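Local atomic coordinates of adenylation domain (Streptomyces sp., PDB entry 5N9X), a protein that is an adenylation domain of the AMP-binding (ANL) superfamily, with ATP and threonine bound in adjoining pockets. Residues A[97-102]-A[206-211]; A[70-75]-A[117-122]; A[345-350]-A[399-404]; A[311-316]-A[364-369]. All coordinates share one frame; numbering follows the deposited sequence.

Interaction 1. Residues A[97-102]-A[206-211]; sequences PLDIRN and FHSMAF. With THR (threonine), chain C.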
# COMPACT_ATOMS: atom_id res chain seq x y z
N PRO A 97 6.14 -1.37 12.29
CA PRO A 97 6.06 -2.77 11.87
C PRO A 97 7.28 -3.22 11.10
O PRO A 97 7.81 -2.47 10.31
CB PRO A 97 4.82 -2.82 10.97
CG PRO A 97 4.68 -1.44 10.45
CD PRO A 97 5.25 -0.49 11.50
N LEU A 98 7.72 -4.44 11.35
CA LEU A 98 8.84 -5.03 10.65
C LEU A 98 8.31 -6.29 10.01
O LEU A 98 7.87 -7.20 10.71
CB LEU A 98 9.99 -5.35 11.62
CG LEU A 98 10.51 -4.21 12.49
CD1 LEU A 98 11.62 -4.66 13.43
CD2 LEU A 98 11.00 -3.11 11.60
N ASP A 99 8.32 -6.35 8.69
CA ASP A 99 7.83 -7.55 8.07
C ASP A 99 8.91 -8.62 8.18
O ASP A 99 10.07 -8.34 7.93
CB ASP A 99 7.47 -7.32 6.60
CG ASP A 99 6.78 -8.52 6.01
OD1 ASP A 99 7.47 -9.51 5.77
OD2 ASP A 99 5.55 -8.48 5.78
N ILE A 100 8.55 -9.84 8.54
CA ILE A 100 9.56 -10.85 8.82
C ILE A 100 10.33 -11.38 7.56
O ILE A 100 11.43 -11.90 7.69
CB ILE A 100 8.93 -12.02 9.63
CG1 ILE A 100 8.49 -11.49 11.00
CG2 ILE A 100 9.91 -13.15 9.84
CD1 ILE A 100 7.77 -12.49 11.87
N ARG A 101 9.80 -11.20 6.34
CA ARG A 101 10.62 -11.50 5.16
C ARG A 101 11.56 -10.34 4.86
O ARG A 101 12.35 -10.41 3.92
CB ARG A 101 9.78 -11.83 3.90
CG ARG A 101 8.37 -11.34 3.92
CD ARG A 101 7.42 -12.03 2.97
NE ARG A 101 6.13 -11.34 3.05
CZ ARG A 101 5.76 -10.34 2.27
NH1 ARG A 101 6.54 -9.91 1.28
NH2 ARG A 101 4.57 -9.78 2.46
N ASN A 102 11.49 -9.27 5.64
CA ASN A 102 12.50 -8.23 5.52
C ASN A 102 13.86 -8.79 5.95
O ASN A 102 13.96 -9.41 7.01
CB ASN A 102 12.15 -7.01 6.39
CG ASN A 102 11.26 -6.01 5.67
OD1 ASN A 102 11.02 -6.09 4.46
ND2 ASN A 102 10.76 -5.04 6.44
N PHE A 206 -5.14 -8.96 3.49
CA PHE A 206 -4.28 -9.53 2.48
C PHE A 206 -2.83 -9.00 2.56
O PHE A 206 -1.90 -9.69 2.15
CB PHE A 206 -4.90 -9.25 1.09
CG PHE A 206 -4.15 -9.89 -0.05
CD1 PHE A 206 -3.06 -9.24 -0.63
CD2 PHE A 206 -4.50 -11.14 -0.52
CE1 PHE A 206 -2.36 -9.83 -1.68
CE2 PHE A 206 -3.81 -11.73 -1.57
CZ PHE A 206 -2.74 -11.07 -2.15
N HIS A 207 -2.64 -7.81 3.11
CA HIS A 207 -1.35 -7.13 2.98
C HIS A 207 -0.48 -7.10 4.25
O HIS A 207 -0.97 -7.20 5.37
CB HIS A 207 -1.57 -5.69 2.49
CG HIS A 207 -2.14 -5.61 1.10
ND1 HIS A 207 -3.49 -5.55 0.84
CD2 HIS A 207 -1.53 -5.61 -0.10
CE1 HIS A 207 -3.68 -5.48 -0.46
NE2 HIS A 207 -2.51 -5.51 -1.06
N SER A 208 0.83 -6.96 4.04
CA SER A 208 1.79 -6.95 5.14
C SER A 208 1.50 -5.86 6.14
O SER A 208 1.06 -4.77 5.76
CB SER A 208 3.21 -6.77 4.61
OG SER A 208 4.07 -6.39 5.65
N MET A 209 1.72 -6.11 7.42
CA MET A 209 1.44 -5.04 8.36
C MET A 209 2.43 -3.87 8.20
O MET A 209 2.16 -2.77 8.69
CB MET A 209 1.40 -5.59 9.78
CG MET A 209 0.10 -6.36 10.03
SD MET A 209 -0.23 -6.63 11.77
CE MET A 209 -0.14 -4.92 12.32
N ALA A 210 3.51 -4.10 7.46
CA ALA A 210 4.49 -3.04 7.14
C ALA A 210 4.20 -2.34 5.79
O ALA A 210 5.05 -1.63 5.27
CB ALA A 210 5.89 -3.61 7.13
N PHE A 211 3.00 -2.58 5.25
CA PHE A 211 2.47 -1.87 4.08
C PHE A 211 1.17 -1.16 4.48
O PHE A 211 0.27 -1.78 5.07
CB PHE A 211 2.28 -2.86 2.93
CG PHE A 211 1.72 -2.25 1.68
CD1 PHE A 211 2.10 -0.97 1.28
CD2 PHE A 211 0.88 -2.99 0.86
CE1 PHE A 211 1.60 -0.42 0.10
CE2 PHE A 211 0.38 -2.46 -0.31
CZ PHE A 211 0.74 -1.17 -0.70
N THR C . -0.70 3.59 0.12
CA THR C . -0.46 2.43 -0.76
C THR C . 0.79 2.73 -1.54
O THR C . 1.42 1.93 -2.26
CB THR C . -1.62 2.16 -1.74
OG1 THR C . -1.99 3.38 -2.41
CG2 THR C . -2.82 1.57 -1.01
OXT THR C . 1.13 3.90 -1.41

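Interaction 2. Residues A[70-75]-A[117-122]; sequences RVALRM and VALVGD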
# COMPACT_ATOMS: atom_id res chain seq x y z
N ARG A 70 7.82 4.83 20.62
CA ARG A 70 7.75 4.09 19.38
C ARG A 70 8.13 2.64 19.67
O ARG A 70 9.19 2.36 20.24
CB ARG A 70 8.68 4.74 18.35
CG ARG A 70 8.23 6.16 18.01
CD ARG A 70 8.82 6.62 16.72
NE ARG A 70 10.23 6.97 16.66
CZ ARG A 70 10.70 8.22 16.65
NH1 ARG A 70 9.87 9.26 16.63
NH2 ARG A 70 12.01 8.44 16.58
N VAL A 71 7.24 1.70 19.33
CA VAL A 71 7.51 0.31 19.64
C VAL A 71 7.47 -0.55 18.39
O VAL A 71 6.50 -0.54 17.63
CB VAL A 71 6.51 -0.23 20.68
CG1 VAL A 71 6.87 -1.66 21.02
CG2 VAL A 71 6.56 0.62 21.96
N ALA A 72 8.55 -1.31 18.18
CA ALA A 72 8.64 -2.20 17.04
C ALA A 72 7.68 -3.36 17.20
O ALA A 72 7.49 -3.86 18.31
CB ALA A 72 10.04 -2.71 16.86
N LEU A 73 7.11 -3.80 16.09
CA LEU A 73 6.26 -4.98 16.10
C LEU A 73 6.78 -5.94 15.05
O LEU A 73 6.85 -5.60 13.88
CB LEU A 73 4.79 -4.62 15.85
CG LEU A 73 3.86 -5.84 15.74
CD1 LEU A 73 3.75 -6.53 17.10
CD2 LEU A 73 2.47 -5.49 15.22
N ARG A 74 7.15 -7.14 15.48
CA ARG A 74 7.68 -8.15 14.56
C ARG A 74 7.03 -9.52 14.79
O ARG A 74 7.50 -10.30 15.62
CB ARG A 74 9.20 -8.25 14.70
CG ARG A 74 9.82 -9.18 13.71
CD ARG A 74 11.31 -9.34 13.92
NE ARG A 74 11.91 -10.06 12.80
CZ ARG A 74 11.87 -11.38 12.63
NH1 ARG A 74 11.23 -12.15 13.50
NH2 ARG A 74 12.45 -11.93 11.59
N MET A 75 5.96 -9.79 14.04
CA MET A 75 5.13 -10.98 14.22
C MET A 75 4.44 -11.40 12.94
O MET A 75 4.03 -10.57 12.15
CB MET A 75 4.02 -10.75 15.27
CG MET A 75 4.44 -10.51 16.68
SD MET A 75 3.09 -11.00 17.77
CE MET A 75 3.27 -9.77 19.05
N VAL A 117 11.77 2.20 21.73
CA VAL A 117 12.04 1.93 23.14
C VAL A 117 11.88 0.47 23.51
O VAL A 117 12.25 0.07 24.60
CB VAL A 117 11.11 2.74 24.04
CG1 VAL A 117 11.06 4.17 23.59
CG2 VAL A 117 9.69 2.15 24.01
N ALA A 118 11.29 -0.32 22.60
CA ALA A 118 11.01 -1.73 22.84
C ALA A 118 10.64 -2.44 21.55
O ALA A 118 10.39 -1.80 20.55
CB ALA A 118 9.89 -1.86 23.85
N LEU A 119 10.59 -3.77 21.60
CA LEU A 119 10.08 -4.55 20.46
C LEU A 119 9.03 -5.58 20.93
O LEU A 119 9.18 -6.20 21.98
CB LEU A 119 11.24 -5.24 19.73
CG LEU A 119 10.90 -5.93 18.41
CD1 LEU A 119 12.04 -5.79 17.42
CD2 LEU A 119 10.56 -7.41 18.60
N VAL A 120 7.96 -5.75 20.16
CA VAL A 120 6.97 -6.77 20.48
C VAL A 120 6.97 -7.86 19.42
O VAL A 120 6.89 -7.57 18.23
CB VAL A 120 5.55 -6.18 20.61
CG1 VAL A 120 4.58 -7.25 21.09
CG2 VAL A 120 5.54 -5.03 21.58
N GLY A 121 7.06 -9.11 19.87
CA GLY A 121 7.21 -10.27 19.00
C GLY A 121 8.60 -10.83 19.25
O GLY A 121 9.30 -10.32 20.12
N ASP A 122 9.03 -11.86 18.52
CA ASP A 122 10.43 -12.25 18.64
C ASP A 122 11.27 -11.70 17.49
O ASP A 122 10.79 -11.52 16.40
CB ASP A 122 10.61 -13.76 18.68
CG ASP A 122 11.95 -14.15 19.24
OD1 ASP A 122 12.78 -14.70 18.48
OD2 ASP A 122 12.18 -13.87 20.44

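Interaction 3. Residues A[345-350]-A[399-404]; sequences THRIVT and PRYYHS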
# COMPACT_ATOMS: atom_id res chain seq x y z
N THR A 345 -7.42 19.38 -0.57
CA THR A 345 -7.32 20.30 -1.69
C THR A 345 -6.05 19.93 -2.46
O THR A 345 -5.15 19.30 -1.90
CB THR A 345 -7.31 21.78 -1.27
OG1 THR A 345 -6.08 22.08 -0.60
CG2 THR A 345 -8.45 22.06 -0.35
N HIS A 346 -5.99 20.29 -3.73
CA HIS A 346 -4.88 19.86 -4.58
C HIS A 346 -4.52 20.87 -5.66
O HIS A 346 -5.26 21.82 -5.91
CB HIS A 346 -5.23 18.52 -5.24
CG HIS A 346 -6.24 18.64 -6.34
ND1 HIS A 346 -7.57 18.95 -6.11
CD2 HIS A 346 -6.12 18.48 -7.68
CE1 HIS A 346 -8.21 18.97 -7.26
NE2 HIS A 346 -7.36 18.70 -8.23
N ARG A 347 -3.37 20.65 -6.28
CA ARG A 347 -2.87 21.44 -7.39
C ARG A 347 -2.32 20.44 -8.42
O ARG A 347 -1.88 19.35 -8.05
CB ARG A 347 -1.76 22.42 -6.93
CG ARG A 347 -2.25 23.70 -6.24
CD ARG A 347 -1.09 24.70 -6.00
NE ARG A 347 -0.68 25.43 -7.21
CZ ARG A 347 0.57 25.71 -7.56
NH1 ARG A 347 1.59 25.35 -6.80
NH2 ARG A 347 0.81 26.37 -8.69
N ILE A 348 -2.35 20.81 -9.69
CA ILE A 348 -1.66 20.07 -10.72
C ILE A 348 -0.64 21.05 -11.27
O ILE A 348 -1.02 22.05 -11.86
CB ILE A 348 -2.61 19.58 -11.82
CG1 ILE A 348 -3.83 18.90 -11.18
CG2 ILE A 348 -1.90 18.63 -12.75
CD1 ILE A 348 -4.94 18.49 -12.17
N VAL A 349 0.65 20.77 -11.06
CA VAL A 349 1.67 21.81 -11.16
C VAL A 349 2.71 21.57 -12.27
O VAL A 349 3.27 20.47 -12.42
CB VAL A 349 2.41 21.97 -9.81
CG1 VAL A 349 3.01 23.35 -9.69
CG2 VAL A 349 1.43 21.78 -8.66
N THR A 350 2.96 22.61 -13.05
CA THR A 350 3.95 22.55 -14.12
C THR A 350 5.38 22.67 -13.60
O THR A 350 5.61 23.09 -12.47
CB THR A 350 3.70 23.65 -15.16
OG1 THR A 350 4.13 24.92 -14.64
CG2 THR A 350 2.23 23.71 -15.53
N PRO A 399 -2.15 26.55 2.12
CA PRO A 399 -2.14 25.15 2.54
C PRO A 399 -0.73 24.58 2.58
O PRO A 399 0.18 25.13 1.96
CB PRO A 399 -2.98 24.44 1.46
CG PRO A 399 -3.54 25.51 0.60
CD PRO A 399 -2.64 26.69 0.74
N ARG A 400 -0.56 23.49 3.32
CA ARG A 400 0.68 22.74 3.35
C ARG A 400 0.55 21.61 2.31
O ARG A 400 -0.30 20.72 2.47
CB ARG A 400 0.94 22.19 4.76
CG ARG A 400 2.30 21.56 4.97
CD ARG A 400 2.58 21.32 6.44
NE ARG A 400 3.59 20.27 6.60
CZ ARG A 400 3.32 18.98 6.73
NH1 ARG A 400 2.07 18.54 6.76
NH2 ARG A 400 4.31 18.11 6.85
N TYR A 401 1.35 21.65 1.25
CA TYR A 401 1.19 20.73 0.13
C TYR A 401 2.23 19.61 0.18
O TYR A 401 3.40 19.89 0.39
CB TYR A 401 1.30 21.48 -1.21
CG TYR A 401 0.07 22.27 -1.61
CD1 TYR A 401 -1.07 21.62 -2.11
CD2 TYR A 401 0.07 23.66 -1.52
CE1 TYR A 401 -2.21 22.36 -2.47
CE2 TYR A 401 -1.05 24.40 -1.89
CZ TYR A 401 -2.18 23.75 -2.36
OH TYR A 401 -3.28 24.50 -2.72
N TYR A 402 1.83 18.36 -0.04
CA TYR A 402 2.80 17.30 -0.29
C TYR A 402 2.95 17.07 -1.79
O TYR A 402 1.96 16.89 -2.52
CB TYR A 402 2.42 15.96 0.39
CG TYR A 402 3.32 14.82 -0.06
CD1 TYR A 402 4.63 14.74 0.41
CD2 TYR A 402 2.88 13.86 -0.96
CE1 TYR A 402 5.47 13.73 0.00
CE2 TYR A 402 3.72 12.83 -1.37
CZ TYR A 402 5.01 12.77 -0.88
OH TYR A 402 5.87 11.76 -1.25
N HIS A 403 4.19 17.07 -2.23
CA HIS A 403 4.47 16.88 -3.64
C HIS A 403 4.60 15.39 -3.90
O HIS A 403 5.52 14.75 -3.42
CB HIS A 403 5.73 17.65 -4.05
CG HIS A 403 5.72 19.10 -3.65
ND1 HIS A 403 6.80 19.94 -3.86
CD2 HIS A 403 4.77 19.86 -3.06
CE1 HIS A 403 6.51 21.15 -3.42
NE2 HIS A 403 5.29 21.13 -2.92
N SER A 404 3.65 14.84 -4.65
CA SER A 404 3.57 13.40 -4.82
C SER A 404 4.68 12.86 -5.72
O SER A 404 5.06 11.69 -5.63
CB SER A 404 2.20 13.02 -5.41
OG SER A 404 2.14 13.28 -6.79

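Interaction 4. Residues A[311-316]-A[364-369]; sequences YGITET and LWLAGP. With ATP (adenosine-5'-triphosphate), chain D; THR (threonine), chain C.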
# COMPACT_ATOMS: atom_id res chain seq x y z
N TYR A 311 -6.05 6.12 -5.94
CA TYR A 311 -4.67 6.60 -5.94
C TYR A 311 -4.35 6.93 -4.51
O TYR A 311 -5.20 7.49 -3.79
CB TYR A 311 -4.47 7.83 -6.85
CG TYR A 311 -3.15 8.56 -6.62
CD1 TYR A 311 -2.01 8.18 -7.30
CD2 TYR A 311 -3.06 9.64 -5.75
CE1 TYR A 311 -0.81 8.83 -7.10
CE2 TYR A 311 -1.87 10.30 -5.55
CZ TYR A 311 -0.75 9.89 -6.22
OH TYR A 311 0.43 10.53 -6.01
N GLY A 312 -3.13 6.60 -4.10
CA GLY A 312 -2.71 6.85 -2.73
C GLY A 312 -1.21 6.82 -2.60
O GLY A 312 -0.50 6.26 -3.45
N ILE A 313 -0.72 7.45 -1.54
CA ILE A 313 0.69 7.46 -1.15
C ILE A 313 0.76 7.39 0.35
O ILE A 313 -0.17 7.86 1.03
CB ILE A 313 1.42 8.73 -1.61
CG1 ILE A 313 0.42 9.88 -1.72
CG2 ILE A 313 2.15 8.53 -2.91
CD1 ILE A 313 0.98 11.11 -2.28
N THR A 314 1.85 6.83 0.88
CA THR A 314 1.97 6.65 2.31
C THR A 314 2.00 8.00 3.04
O THR A 314 1.51 8.14 4.17
CB THR A 314 3.22 5.81 2.68
OG1 THR A 314 3.11 4.48 2.12
CG2 THR A 314 3.41 5.72 4.18
N GLU A 315 2.53 9.01 2.35
CA GLU A 315 2.66 10.35 2.92
C GLU A 315 1.33 11.07 3.14
O GLU A 315 1.28 12.06 3.85
CB GLU A 315 3.59 11.20 2.04
CG GLU A 315 5.08 10.79 2.07
CD GLU A 315 5.46 9.67 1.10
OE1 GLU A 315 4.57 8.98 0.54
OE2 GLU A 315 6.66 9.47 0.91
N THR A 316 0.25 10.57 2.55
CA THR A 316 -1.05 11.21 2.75
C THR A 316 -2.09 10.19 3.24
O THR A 316 -3.30 10.35 3.00
CB THR A 316 -1.54 11.93 1.46
OG1 THR A 316 -1.80 10.99 0.42
CG2 THR A 316 -0.51 12.93 0.98
N LEU A 364 1.05 16.31 -9.23
CA LEU A 364 -0.02 16.45 -8.25
C LEU A 364 0.54 16.82 -6.89
O LEU A 364 1.50 16.20 -6.41
CB LEU A 364 -0.84 15.17 -8.15
CG LEU A 364 -1.85 15.06 -7.01
CD1 LEU A 364 -3.15 15.76 -7.38
CD2 LEU A 364 -2.13 13.61 -6.74
N TRP A 365 -0.05 17.87 -6.31
CA TRP A 365 0.23 18.34 -4.95
C TRP A 365 -1.04 18.11 -4.12
O TRP A 365 -2.15 18.22 -4.67
CB TRP A 365 0.62 19.83 -4.94
CG TRP A 365 2.00 20.13 -5.49
CD1 TRP A 365 2.78 19.29 -6.23
CD2 TRP A 365 2.74 21.36 -5.35
NE1 TRP A 365 3.96 19.92 -6.56
CE2 TRP A 365 3.97 21.18 -6.03
CE3 TRP A 365 2.50 22.58 -4.70
CZ2 TRP A 365 4.94 22.19 -6.10
CZ3 TRP A 365 3.47 23.58 -4.77
CH2 TRP A 365 4.67 23.38 -5.47
N LEU A 366 -0.88 17.78 -2.84
CA LEU A 366 -2.02 17.47 -1.96
C LEU A 366 -1.93 18.15 -0.57
O LEU A 366 -0.90 18.08 0.11
CB LEU A 366 -2.18 15.95 -1.78
CG LEU A 366 -2.43 15.03 -2.98
CD1 LEU A 366 -2.30 13.56 -2.59
CD2 LEU A 366 -3.81 15.29 -3.62
N ALA A 367 -3.02 18.79 -0.16
CA ALA A 367 -3.11 19.39 1.16
C ALA A 367 -4.34 18.88 1.89
O ALA A 367 -5.34 18.53 1.26
CB ALA A 367 -3.16 20.88 1.06
N GLY A 368 -4.28 18.86 3.22
CA GLY A 368 -5.43 18.44 4.02
C GLY A 368 -5.05 17.67 5.28
O GLY A 368 -3.88 17.43 5.55
N PRO A 369 -6.07 17.24 6.05
CA PRO A 369 -5.84 16.56 7.34
C PRO A 369 -5.27 15.14 7.25
O PRO A 369 -4.86 14.60 8.28
CB PRO A 369 -7.24 16.54 7.96
CG PRO A 369 -8.17 16.51 6.77
CD PRO A 369 -7.50 17.37 5.73
PG ATP D . 7.92 6.25 -1.81
O1G ATP D . 7.81 7.35 -2.86
O2G ATP D . 9.32 6.00 -1.33
O3G ATP D . 6.99 6.42 -0.62
PB ATP D . 6.09 4.28 -2.97
O1B ATP D . 5.73 5.19 -4.15
O2B ATP D . 5.95 2.80 -3.09
O3B ATP D . 7.58 4.82 -2.56
PA ATP D . 3.86 4.34 -1.33
O1A ATP D . 3.26 5.50 -0.57
O2A ATP D . 3.70 2.94 -0.75
O3A ATP D . 5.40 4.68 -1.58
O5' ATP D . 3.42 4.30 -2.90
C5' ATP D . 2.62 5.29 -3.55
C4' ATP D . 2.98 5.36 -5.04
O4' ATP D . 2.29 4.37 -5.78
C3' ATP D . 2.71 6.70 -5.70
O3' ATP D . 3.97 7.34 -5.87
C2' ATP D . 2.10 6.38 -7.05
O2' ATP D . 3.11 6.55 -8.04
C1' ATP D . 1.74 4.91 -6.99
N9 ATP D . 0.26 4.71 -6.98
C8 ATP D . -0.49 4.47 -5.88
N7 ATP D . -1.80 4.32 -6.16
C5 ATP D . -1.92 4.44 -7.50
C6 ATP D . -3.05 4.38 -8.45
N6 ATP D . -4.30 4.16 -8.01
N1 ATP D . -2.78 4.57 -9.76
C2 ATP D . -1.52 4.82 -10.17
N3 ATP D . -0.43 4.88 -9.37
C4 ATP D . -0.56 4.71 -8.03
N THR C . -0.70 3.59 0.12
CA THR C . -0.46 2.43 -0.76
C THR C . 0.79 2.73 -1.54
O THR C . 1.42 1.93 -2.26
CB THR C . -1.62 2.16 -1.74
OG1 THR C . -1.99 3.38 -2.41
CG2 THR C . -2.82 1.57 -1.01
OXT THR C . 1.13 3.90 -1.41

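Interaction 1. Residues A[97-102]-A[206-211]
Pro97 and Ala210 bring the backbones of 97-102 and 206-211 together, their CA atoms 5.0 Å apart, and each loop also folds into a type I turn, one from Asp99 to Asn102 and the other from Ser208 to Phe211. The side chains join the two turns through one short polar link and a small apolar patch. Ser208 OG donates to Asp99 OD2 at 2.6 Å, and the carboxylate oxygen receives it on its anti lone pair. Asp99 reaches across because its CG lies anti to the backbone N (chi1 -172°). The same hydroxyl accepts from the backbone N of Ala210, 3.0 Å from Ser208 OG, in an ST turn. Ser208 OG is thus held on two counts: it is fixed by its own loop while it grips the other. Beside this link the Pro97 ring lies against the chain, with CG 3.3 Å from Met209 O, and the CB atoms of Pro97 and Ala210 pack 4.1 Å apart. Arg101 comes in obliquely, its NH2 3.9 Å from Ser208 CB; the same nitrogen makes a weak hydrogen bond to Ile512 O. Phe211 turns from this contact to the pocket and presents its ring edge to the bound threonine, CE1 standing 3.3 Å from the ligand O. The fold places each loop after a strand and before a helix: 97-102 links strand 94-97 to helix 104-114, on which Leu98 packs, while 206-211 links strand 202-205 to helix 213-222. Met209 meanwhile touches Leu73 of strand 70-74, and Ile512, from a distant loop, rests on Asp99 and Asn102.

Interaction 2. Residues A[70-75]-A[117-122]
Val120 occupies the apolar centre, touched by three side chains of 70-75. Its two methyls divide the work: CG2 meets Val71 CG1 at 3.7 Å, and CG1 receives Met75 CE at 3.5 Å. Leu73 comes in on the CG1 side, with its CD1 4.0 Å from Val120 CB. Val120 CG1 stands anti to its own backbone N (chi1 -174°), which points that branch along the strand to the Met75 methyl. On the other face of the sheet Ala72 CB fits against the branch point of Leu119. Between these faces runs the parallel ladder, in which Val120 is held at both polar backbone atoms: its N donates to Ala72 O at 2.7 Å, and its O accepts from Arg74 N at 2.8 Å in a nearly straight bond (174°). Gly121 follows, bare enough for Met75 CG to lie 3.6 Å from its CA. At the polar edge the extended Arg74 side chain runs alongside the chain end until NH1 donates to Asp122 O at 3.0 Å, the oxygen lying 21° out of the guanidinium plane. At the other end Arg70 turns away to Ser114 O. Helices 79-90 and 136-141 pack on the face bearing Leu73 and Val120. Strand order 94-97, 70-74, 118-121, 133-134, with helices connecting the first three, is that of a parallel alpha/beta sheet built from beta-alpha-beta crossovers.

Interaction 3. Residues A[345-350]-A[399-404]
Tyr401 and Arg347 meet although their strands are not direct neighbours: the axes of 345-349 and 400-404 come no closer than 8.4 Å, and strand 362-367 runs between them. Side-chain conformation therefore makes the contact. Tyr401 has its CG anti to the carbonyl carbon (chi1 -78°), which swings the phenol over the middle strand toward 345-349. Arg347 sends its chain across the ring end at about a right angle, touching it with methylenes: CG lies 3.8 Å from Tyr401 OH, and CD 3.9 Å from Tyr401 CZ. A bend at chi3 (77°) then turns the guanidinium away, its plane inclined 65° to the phenol; what touches the phenol is the aliphatic chain, and the guanidinium is not stacked on it. The charged end is committed to its own side, where NE forms a salt bridge with Asp355 and NH2 a hydrogen bond with Gly353 O. Val349 CG2 supports one face of that guanidinium, 4.0 Å above its plane. One face of the Tyr401 ring is likewise backed from its own segment, by Pro399 CB near the rim. Thr345 is a looser neighbour, its OG1 4.3 Å from Tyr401 OH, too far for a hydrogen bond. The arrangement is that of next-but-one strands in a mixed beta sheet, both antiparallel to the strand between them, with long side chains bridging over its surface.

Interaction 4. Residues A[311-316]-A[364-369]
Tyr311 lies between the bound ATP and Leu364, and its atoms divide between the two. CB begins near the adenine, 3.9 Å from ATP N6. With CG anti to the backbone N (chi1 166°), the ring continues along the base: CD1 comes to 3.7 Å from ATP C5, an oblique approach, and CE1 reaches the ribose at C2'. The opposite side of the ring belongs to the protein core, where CE2 meets Leu364 CD2 at 3.5 Å, the leucine arriving from the opposite direction, and Leu366 CD1 sits farther off at the ring edge, near its plane. At the tip, OH hydrogen-bonds to Asp406 OD2, which fixes the far end of a ring already pressed from two sides. Tyr311 opens a Tyr-Gly-Ile-Thr-Glu run consistent with the A5 core motif of adenylation domains, here carried on the loop between strands 306-310 and 321-324. Next along it, Gly312 O faces ATP C8, and Ile313 splits its branches: CG2 packs on ATP C5' at 3.3 Å, while CD1 meets Leu366 CD1 tip to tip at 4.1 Å. Thr314 N donates to ATP O1A, though the modelled length is too short to be taken at face value. Glu315 OE2 is hydrogen-bonded to Tyr375 OH. Thr316 crosses Leu366 at about a right angle, its OG1 and CG2 both 4.0 Å from Leu366 CD1.

Overall arrangement
The four contacts form two neighbouring pairs. Interactions 1 and 2, with centres 13 Å apart, are continuous: Leu98 N probably bonds to Leu73 O at 2.9 Å, tying the loop 97-102 to the parallel sheet. Interactions 3 and 4, 8 Å apart between centres, interleave in one sheet: the strand carrying 364-367 runs between 345-349 and 400-404, and Tyr402 N lies 2.7 Å from Leu366 O in a probable hydrogen bond. The ligands link the pairs. Interactions 1 and 4 do not touch, their nearest atoms being about 6 Å apart, yet both reach threonine and ATP, through Phe211 in interaction 1 and through 311-316, which supplies more of the ATP pocket, in interaction 4. Interactions 2 and 3 stand farthest apart, about 35 Å between centres.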